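Side-chain contacts in Lmo0181 protein (Listeria monocytogenes serovar 1/2a, PDB 5F7V), which binds the cyclic glucan cycloalternan as the extracellular lipoprotein component of an ABC transporter and probably delivers it for uptake: residues T13-Y18 and K294-K299; M257-D260 and K264-V267; W361-D366 and N394-F399. One frame throughout, in Å; residues are numbered along the deposited sequence. Where two conformers were deposited one is given.

Overall arrangement
The three contacts lie far apart in this solute-binding protein and do not touch one another. Contact 1 packs the first strand, 13-19, against helix 294-306, and so joins two parts of the chain 276 residues apart. Contact 2, a local contact between helix 255-258 with its following loop and strand 265-268, falls within that span; the centres are about 36 Å apart, yet both reach the same mixed sheet. Contact 3 follows in sequence and pairs helices 361-376 and 382-397, its centre about 33 Å from contact 1 and about 37 Å from contact 2. The contacts are independent and distributed through the fold; the F258 and I364 side chains lie about 8 Å and about 14 Å from a bound glucose.

Contact 1: residues T13-Y18 and K294-K299; sequences TEITYY and KEAAFK
Strand 13-19 belongs to the parallel alpha/beta part of a periplasmic-binding-protein fold, and helix 294-306, from much later in the chain, packs on one of its sides. The short segment axes approach to 8.7 Å at an angle of 56°, with I15 and A297 in register. T13 and I15, alternate residues of the strand, direct their side chains toward the helix, and their methyls converge on a single alanine: T13 CG2 and I15 CG2 both lie 3.8 Å from A296 CB. With CG1 of I15 held between its own backbone N and carbonyl carbon (chi1 65°), the two branches divide the work. CG2 meets the A296 methyl, while the extended other branch carries CD1 to 3.9 Å from A297 CA, against the helix backbone itself. A296 also touches I43 of the adjacent strand 43-49, so its methyl spans two strands. No hydrogen bond crosses between the two segments: the interface rests on methyl packing, and the small alanine side chains let the helix backbone come close to the isoleucine.

Contact 2: residues M257-D260 and K264-V267; sequences MFQD and KWDV
F258 and W265 meet as an edge-to-face aromatic pair, the edge of the phenyl ring turned toward the indole face. The evidence is a ring-plane angle of 82° and a separation of 5.9 Å between the centroids of the phenyl and the six-membered indole ring. Closer in, F258 CB lies over that same six-membered ring in a CH-pi contact, 3.9 Å from its centroid and 29° off the normal, with W265 CZ2 the nearest atom at 3.5 Å. W265 CG sits between the backbone N and the carbonyl carbon, and this torsion, with a CB already directed toward F258, brings the indole up to it. Q259 approaches differently: its bent chain brings NE2 to the indole edge, 4.0 Å from W265 CZ2, with the amide plane 82° from the ring plane and NE2 hydrogen-bonded to F255 O and P338 O. A water in the indole plane accepts from W265 NE1 at 3.1 Å and lies 2.8 Å from Q259 O, to which it may donate. The pair packs across the short connection between the weakly bonded helix 255-258 and strand 265-268. F258 also packs on F240 and M241 of helix 236-241, both aromatic residues touch I133 of strand 119-135, and P338 and P339 contact the indole.

Contact 3: residues W361-D366 and N394-F399; sequences WNKISD and NKTMGF
Within segments 361-366 and 394-399 the CA atoms of I364 and T396 are nearest, 7.7 Å apart. The contact joins two helices consecutive in the chain, 361-376 and 382-397, in a C-terminal helical hairpin, by apolar packing with no hydrogen bond across. The T396 methyl is the point where both facing side chains meet: T396 CG2 lies 3.9 Å from I364 CG2, in the conformer given of the two deposited for I364, and 4.1 Å from K363 CD. The threonine torsion explains this division: at chi1 -64° the methyl stands anti to the backbone N, whereas OG1 takes the position beside that N and is hydrogen-bonded to N392 O, one turn back in its own helix. The polar branch is therefore engaged within its helix and the apolar branch serves the interface. K363 takes part through its aliphatic chain, which leaves the backbone extended (chi1 -176°) and passes T396 obliquely before bending at its outer torsions; its contact lies toward the exposed margin, whereas I364 is buried. Behind the interface, S365 ties its own helix together, since W361 O accepts from both S365 N and S365 OG, each at 2.8 Å, from opposite faces of the carbonyl plane. At the other helix's end G398, with phi 74°, breaks the helical path, and F399 N bonds back to N394 O at 3.1 Å. I364 packs further on I393 of helix 382-397, and T396 reaches D360 just before helix 361-376. On its far side helix 361-376 is hydrogen-bonded to helices 76-85 and 179-187, through N362 ND2 to T78 OG1 and W361 NE1 to N180 OD1.

Contact 1: residues T13-Y18 and K294-K299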
loop_
_atom_site.group_PDB
_atom_site.type_symbol
_atom_site.label_atom_id
_atom_site.label_comp_id
_atom_site.label_asym_id
_atom_site.label_seq_id
_atom_site.Cartn_x
_atom_site.Cartn_y
_atom_site.Cartn_z
ATOM N N THR A 13 9.508 31.203 -6.372
ATOM C CA THR A 13 10.252 29.967 -6.281
ATOM C C THR A 13 9.425 28.912 -6.983
ATOM O O THR A 13 8.231 28.814 -6.711
ATOM C CB THR A 13 10.444 29.551 -4.813
ATOM O OG1 THR A 13 11.176 30.554 -4.113
ATOM C CG2 THR A 13 11.220 28.254 -4.720
ATOM N N GLU A 14 10.036 28.123 -7.858
ATOM C CA GLU A 14 9.365 27.003 -8.485
ATOM C C GLU A 14 10.018 25.718 -7.983
ATOM O O GLU A 14 11.231 25.536 -8.125
ATOM C CB GLU A 14 9.480 27.086 -9.996
ATOM C CG GLU A 14 8.998 28.421 -10.529
ATOM C CD GLU A 14 8.299 28.291 -11.872
ATOM O OE1 GLU A 14 8.026 27.140 -12.303
ATOM O OE2 GLU A 14 8.038 29.361 -12.476
ATOM N N ILE A 15 9.211 24.849 -7.391
ATOM C CA ILE A 15 9.729 23.567 -6.931
ATOM C C ILE A 15 9.185 22.451 -7.811
ATOM O O ILE A 15 8.112 22.555 -8.407
ATOM C CB ILE A 15 9.402 23.266 -5.443
ATOM C CG1 ILE A 15 7.885 23.118 -5.208
ATOM C CG2 ILE A 15 10.065 24.302 -4.542
ATOM C CD1 ILE A 15 7.509 22.594 -3.830
ATOM N N THR A 16 9.914 21.353 -7.869
ATOM C CA THR A 16 9.433 20.113 -8.470
ATOM C C THR A 16 8.969 19.141 -7.398
ATOM O O THR A 16 9.616 19.022 -6.360
ATOM C CB THR A 16 10.529 19.478 -9.335
ATOM O OG1 THR A 16 11.724 19.332 -8.555
ATOM C CG2 THR A 16 10.857 20.381 -10.518
ATOM N N TYR A 17 7.877 18.448 -7.680
ATOM C CA TYR A 17 7.303 17.395 -6.821
ATOM C C TYR A 17 7.091 16.172 -7.674
ATOM O O TYR A 17 6.395 16.259 -8.669
ATOM C CB TYR A 17 5.994 17.865 -6.168
ATOM C CG TYR A 17 5.289 16.768 -5.371
ATOM C CD1 TYR A 17 5.989 16.029 -4.419
ATOM C CD2 TYR A 17 3.945 16.479 -5.590
ATOM C CE1 TYR A 17 5.371 15.037 -3.697
ATOM C CE2 TYR A 17 3.313 15.506 -4.844
ATOM C CZ TYR A 17 4.034 14.785 -3.926
ATOM O OH TYR A 17 3.455 13.749 -3.202
ATOM N N TYR A 18 7.752 15.078 -7.312
ATOM C CA TYR A 18 7.694 13.799 -8.035
ATOM C C TYR A 18 6.821 12.888 -7.194
ATOM O O TYR A 18 7.004 12.824 -5.966
ATOM C CB TYR A 18 9.116 13.311 -8.145
ATOM C CG TYR A 18 9.597 12.379 -9.202
ATOM C CD1 TYR A 18 10.124 12.807 -10.412
ATOM C CD2 TYR A 18 9.620 11.019 -8.930
ATOM C CE1 TYR A 18 10.608 11.908 -11.342
ATOM C CE2 TYR A 18 10.082 10.089 -9.836
ATOM C CZ TYR A 18 10.585 10.531 -11.048
ATOM O OH TYR A 18 11.025 9.505 -11.867
ATOM N N LYS A 294 14.743 24.287 -0.101
ATOM C CA LYS A 294 14.218 23.400 0.921
ATOM C C LYS A 294 13.084 24.039 1.712
ATOM O O LYS A 294 12.142 23.338 2.056
ATOM C CB LYS A 294 15.297 22.963 1.891
ATOM C CG LYS A 294 16.413 22.166 1.245
ATOM C CD LYS A 294 17.283 21.567 2.344
ATOM C CE LYS A 294 18.346 20.614 1.851
ATOM N NZ LYS A 294 19.368 21.367 1.101
ATOM N N GLU A 295 13.098 25.336 1.973
ATOM C CA GLU A 295 12.011 25.939 2.723
ATOM C C GLU A 295 10.706 25.803 1.948
ATOM O O GLU A 295 9.690 25.403 2.524
ATOM C CB GLU A 295 12.326 27.412 3.026
ATOM C CG GLU A 295 11.279 28.127 3.871
ATOM C CD GLU A 295 10.975 27.493 5.217
ATOM O OE1 GLU A 295 11.890 26.873 5.822
ATOM O OE2 GLU A 295 9.792 27.614 5.681
ATOM N N ALA A 296 10.742 26.135 0.661
ATOM C CA ALA A 296 9.540 26.032 -0.165
ATOM C C ALA A 296 9.061 24.590 -0.287
ATOM O O ALA A 296 7.874 24.308 -0.237
ATOM C CB ALA A 296 9.801 26.607 -1.543
ATOM N N ALA A 297 9.974 23.641 -0.461
ATOM C CA ALA A 297 9.628 22.210 -0.559
ATOM C C ALA A 297 9.021 21.717 0.734
ATOM O O ALA A 297 8.025 20.997 0.716
ATOM C CB ALA A 297 10.856 21.422 -0.955
ATOM N N PHE A 298 9.606 22.126 1.861
ATOM C CA PHE A 298 9.048 21.819 3.147
ATOM C C PHE A 298 7.658 22.382 3.341
ATOM O O PHE A 298 6.773 21.708 3.879
ATOM C CB PHE A 298 9.967 22.278 4.288
ATOM C CG PHE A 298 9.349 22.010 5.621
ATOM C CD1 PHE A 298 9.328 20.714 6.127
ATOM C CD2 PHE A 298 8.680 23.003 6.302
ATOM C CE1 PHE A 298 8.676 20.445 7.323
ATOM C CE2 PHE A 298 8.060 22.728 7.501
ATOM C CZ PHE A 298 8.073 21.446 8.028
ATOM N N LYS A 299 7.434 23.610 2.877
ATOM C CA LYS A 299 6.094 24.192 3.036
ATOM C C LYS A 299 5.067 23.363 2.262
ATOM O O LYS A 299 3.946 23.137 2.723
ATOM C CB LYS A 299 6.049 25.625 2.558
ATOM C CG LYS A 299 6.681 26.593 3.531
ATOM C CD LYS A 299 6.625 27.973 2.902
ATOM C CE LYS A 299 7.290 28.999 3.743
ATOM N NZ LYS A 299 6.676 29.047 5.083
#

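Contact 2: residues M257-D260 and K264-V267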
loop_
_atom_site.group_PDB
_atom_site.type_symbol
_atom_site.label_atom_id
_atom_site.label_comp_id
_atom_site.label_asym_id
_atom_site.label_seq_id
_atom_site.Cartn_x
_atom_site.Cartn_y
_atom_site.Cartn_z
ATOM N N MET A 257 -11.445 4.264 -8.332
ATOM C CA MET A 257 -11.601 3.494 -9.574
ATOM C C MET A 257 -12.953 2.796 -9.628
ATOM O O MET A 257 -13.637 2.779 -10.659
ATOM C CB MET A 257 -10.490 2.429 -9.651
ATOM C CG MET A 257 -10.438 1.549 -10.883
ATOM S SD MET A 257 -8.904 0.617 -10.856
ATOM C CE MET A 257 -7.674 1.834 -11.302
ATOM N N PHE A 258 -13.337 2.222 -8.494
ATOM C CA PHE A 258 -14.476 1.327 -8.433
ATOM C C PHE A 258 -15.787 2.066 -8.246
ATOM O O PHE A 258 -16.828 1.428 -8.260
ATOM C CB PHE A 258 -14.285 0.266 -7.350
ATOM C CG PHE A 258 -13.152 -0.708 -7.606
ATOM C CD1 PHE A 258 -12.594 -0.942 -8.865
ATOM C CD2 PHE A 258 -12.635 -1.402 -6.555
ATOM C CE1 PHE A 258 -11.566 -1.848 -9.053
ATOM C CE2 PHE A 258 -11.581 -2.306 -6.724
ATOM C CZ PHE A 258 -11.045 -2.532 -7.975
ATOM N N GLN A 259 -15.792 3.392 -8.122
ATOM C CA GLN A 259 -17.062 4.109 -7.955
ATOM C C GLN A 259 -18.011 3.800 -9.093
ATOM O O GLN A 259 -19.216 3.742 -8.873
ATOM C CB GLN A 259 -16.881 5.633 -7.857
ATOM C CG GLN A 259 -16.062 6.077 -6.640
ATOM C CD GLN A 259 -16.767 5.756 -5.333
ATOM O OE1 GLN A 259 -17.798 6.329 -5.045
ATOM N NE2 GLN A 259 -16.258 4.803 -4.578
ATOM N N ASP A 260 -17.512 3.616 -10.309
ATOM C CA ASP A 260 -18.402 3.347 -11.441
ATOM C C ASP A 260 -18.315 1.895 -11.882
ATOM O O ASP A 260 -18.668 1.561 -13.020
ATOM C CB ASP A 260 -18.192 4.315 -12.606
ATOM C CG ASP A 260 -16.814 4.263 -13.188
ATOM O OD1 ASP A 260 -15.967 3.461 -12.748
ATOM O OD2 ASP A 260 -16.527 5.078 -14.114
ATOM N N LYS A 264 -23.118 -3.839 -7.824
ATOM C CA LYS A 264 -23.033 -3.470 -6.400
ATOM C C LYS A 264 -21.855 -4.184 -5.750
ATOM O O LYS A 264 -21.582 -5.363 -6.044
ATOM C CB LYS A 264 -24.313 -3.890 -5.687
ATOM C CG LYS A 264 -25.589 -3.283 -6.286
ATOM C CD LYS A 264 -25.670 -1.786 -6.333
ATOM C CE LYS A 264 -26.872 -1.297 -7.143
ATOM N NZ LYS A 264 -26.954 -1.795 -8.554
ATOM N N TRP A 265 -21.143 -3.462 -4.881
ATOM C CA TRP A 265 -19.972 -3.996 -4.233
ATOM C C TRP A 265 -19.864 -3.429 -2.839
ATOM O O TRP A 265 -20.357 -2.329 -2.532
ATOM C CB TRP A 265 -18.704 -3.705 -5.030
ATOM C CG TRP A 265 -18.395 -2.256 -5.336
ATOM C CD1 TRP A 265 -18.950 -1.487 -6.312
ATOM C CD2 TRP A 265 -17.474 -1.410 -4.667
ATOM N NE1 TRP A 265 -18.451 -0.212 -6.298
ATOM C CE2 TRP A 265 -17.513 -0.147 -5.303
ATOM C CE3 TRP A 265 -16.579 -1.607 -3.612
ATOM C CZ2 TRP A 265 -16.697 0.883 -4.921
ATOM C CZ3 TRP A 265 -15.757 -0.561 -3.243
ATOM C CH2 TRP A 265 -15.819 0.664 -3.900
ATOM N N ASP A 266 -19.115 -4.149 -2.004
ATOM C CA ASP A 266 -18.874 -3.698 -0.632
ATOM C C ASP A 266 -17.524 -4.253 -0.186
ATOM O O ASP A 266 -16.773 -4.821 -0.984
ATOM C CB ASP A 266 -20.057 -4.075 0.279
ATOM C CG ASP A 266 -20.259 -3.168 1.496
ATOM O OD1 ASP A 266 -19.371 -2.352 1.844
ATOM O OD2 ASP A 266 -21.376 -3.311 2.075
ATOM N N VAL A 267 -17.172 -3.986 1.058
ATOM C CA VAL A 267 -15.856 -4.363 1.585
ATOM C C VAL A 267 -15.955 -5.002 2.941
ATOM O O VAL A 267 -16.937 -4.792 3.680
ATOM C CB VAL A 267 -14.905 -3.150 1.652
ATOM C CG1 VAL A 267 -14.727 -2.504 0.293
ATOM C CG2 VAL A 267 -15.344 -2.138 2.678
HETATM O O HOH W 1 -20.208 1.124 -8.453
#

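Contact 3: residues W361-D366 and N394-F399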
loop_
_atom_site.group_PDB
_atom_site.type_symbol
_atom_site.label_atom_id
_atom_site.label_comp_id
_atom_site.label_asym_id
_atom_site.label_seq_id
_atom_site.Cartn_x
_atom_site.Cartn_y
_atom_site.Cartn_z
ATOM N N TRP A 361 14.569 -3.654 1.020
ATOM C CA TRP A 361 13.241 -4.221 0.839
ATOM C C TRP A 361 12.852 -4.427 -0.611
ATOM O O TRP A 361 12.386 -5.512 -0.971
ATOM C CB TRP A 361 12.190 -3.330 1.490
ATOM C CG TRP A 361 10.801 -3.904 1.405
ATOM C CD1 TRP A 361 9.757 -3.447 0.674
ATOM C CD2 TRP A 361 10.333 -5.059 2.090
ATOM N NE1 TRP A 361 8.667 -4.241 0.883
ATOM C CE2 TRP A 361 8.972 -5.241 1.766
ATOM C CE3 TRP A 361 10.921 -5.975 2.959
ATOM C CZ2 TRP A 361 8.207 -6.275 2.279
ATOM C CZ3 TRP A 361 10.168 -7.025 3.448
ATOM C CH2 TRP A 361 8.796 -7.159 3.127
ATOM N N ASN A 362 13.013 -3.416 -1.459
ATOM C CA ASN A 362 12.584 -3.573 -2.840
ATOM C C ASN A 362 13.401 -4.633 -3.584
ATOM O O ASN A 362 12.829 -5.399 -4.375
ATOM C CB ASN A 362 12.521 -2.214 -3.545
ATOM C CG ASN A 362 11.363 -1.320 -3.063
ATOM O OD1 ASN A 362 10.345 -1.761 -2.499
ATOM N ND2 ASN A 362 11.523 -0.007 -3.281
ATOM N N LYS A 363 14.687 -4.730 -3.284
ATOM C CA LYS A 363 15.560 -5.711 -3.902
ATOM C C LYS A 363 15.179 -7.132 -3.474
ATOM O O LYS A 363 15.037 -8.044 -4.311
ATOM C CB LYS A 363 16.994 -5.383 -3.501
ATOM C CG LYS A 363 17.945 -6.302 -4.195
ATOM C CD LYS A 363 19.290 -6.414 -3.527
ATOM C CE LYS A 363 19.946 -5.095 -3.255
ATOM N NZ LYS A 363 21.357 -5.282 -3.692
ATOM N N ILE A 364 14.992 -7.349 -2.175
ATOM C CA ILE A 364 14.593 -8.673 -1.710
ATOM C C ILE A 364 13.184 -8.994 -2.212
ATOM O O ILE A 364 12.913 -10.147 -2.533
ATOM C CB ILE A 364 14.783 -8.943 -0.202
ATOM C CG1 ILE A 364 13.821 -8.163 0.699
ATOM C CG2 ILE A 364 16.237 -8.726 0.167
ATOM C CD1 ILE A 364 13.924 -8.519 2.169
ATOM N N SER A 365 12.318 -7.989 -2.317
ATOM C CA SER A 365 10.984 -8.218 -2.851
ATOM C C SER A 365 11.002 -8.659 -4.298
ATOM O O SER A 365 10.286 -9.586 -4.669
ATOM C CB SER A 365 10.148 -6.940 -2.669
ATOM O OG SER A 365 9.906 -6.702 -1.274
ATOM N N ASP A 366 11.854 -8.041 -5.095
ATOM C CA ASP A 366 11.934 -8.450 -6.482
ATOM C C ASP A 366 12.309 -9.927 -6.599
ATOM O O ASP A 366 11.733 -10.667 -7.420
ATOM C CB ASP A 366 12.937 -7.594 -7.246
ATOM C CG ASP A 366 12.466 -6.174 -7.477
ATOM O OD1 ASP A 366 11.291 -5.807 -7.365
ATOM O OD2 ASP A 366 13.362 -5.372 -7.790
ATOM N N ASN A 394 19.431 -14.066 3.386
ATOM C CA ASN A 394 20.656 -14.274 4.174
ATOM C C ASN A 394 21.871 -13.712 3.484
ATOM O O ASN A 394 22.663 -13.054 4.122
ATOM C CB ASN A 394 20.893 -15.751 4.403
ATOM C CG ASN A 394 19.943 -16.357 5.406
ATOM O OD1 ASN A 394 19.372 -15.685 6.236
ATOM N ND2 ASN A 394 19.836 -17.666 5.374
ATOM N N LYS A 395 21.988 -13.940 2.182
ATOM C CA LYS A 395 23.154 -13.415 1.435
ATOM C C LYS A 395 23.092 -11.908 1.295
ATOM O O LYS A 395 24.103 -11.217 1.518
ATOM C CB LYS A 395 23.241 -14.101 0.074
ATOM C CG LYS A 395 23.562 -15.573 0.185
ATOM C CD LYS A 395 24.507 -16.044 1.295
ATOM C CE LYS A 395 24.780 -17.546 1.231
ATOM N NZ LYS A 395 25.231 -17.973 -0.126
ATOM N N THR A 396 21.935 -11.365 0.954
ATOM C CA THR A 396 21.792 -9.931 0.756
ATOM C C THR A 396 22.082 -9.163 2.049
ATOM O O THR A 396 22.758 -8.115 2.037
ATOM C CB THR A 396 20.374 -9.614 0.246
ATOM O OG1 THR A 396 20.240 -10.242 -1.038
ATOM C CG2 THR A 396 20.115 -8.093 0.131
ATOM N N MET A 397 21.609 -9.666 3.185
ATOM C CA MET A 397 21.682 -8.931 4.447
ATOM C C MET A 397 22.789 -9.397 5.374
ATOM O O MET A 397 22.973 -8.837 6.456
ATOM C CB MET A 397 20.333 -9.001 5.138
ATOM C CG MET A 397 19.278 -8.269 4.326
ATOM S SD MET A 397 17.652 -8.159 5.085
ATOM C CE MET A 397 17.980 -7.087 6.472
ATOM N N GLY A 398 23.507 -10.443 4.978
ATOM C CA GLY A 398 24.689 -10.886 5.704
ATOM C C GLY A 398 24.381 -11.589 7.007
ATOM O O GLY A 398 25.112 -11.409 7.974
ATOM N N PHE A 399 23.307 -12.368 7.053
ATOM C CA PHE A 399 22.858 -12.982 8.289
ATOM C C PHE A 399 23.690 -14.186 8.705
ATOM O O PHE A 399 24.129 -14.954 7.848
ATOM C CB PHE A 399 21.396 -13.378 8.184
ATOM C CG PHE A 399 20.403 -12.246 8.140
ATOM C CD1 PHE A 399 20.687 -10.963 8.583
ATOM C CD2 PHE A 399 19.101 -12.497 7.732
ATOM C CE1 PHE A 399 19.709 -9.982 8.598
ATOM C CE2 PHE A 399 18.137 -11.522 7.724
ATOM C CZ PHE A 399 18.437 -10.253 8.161
#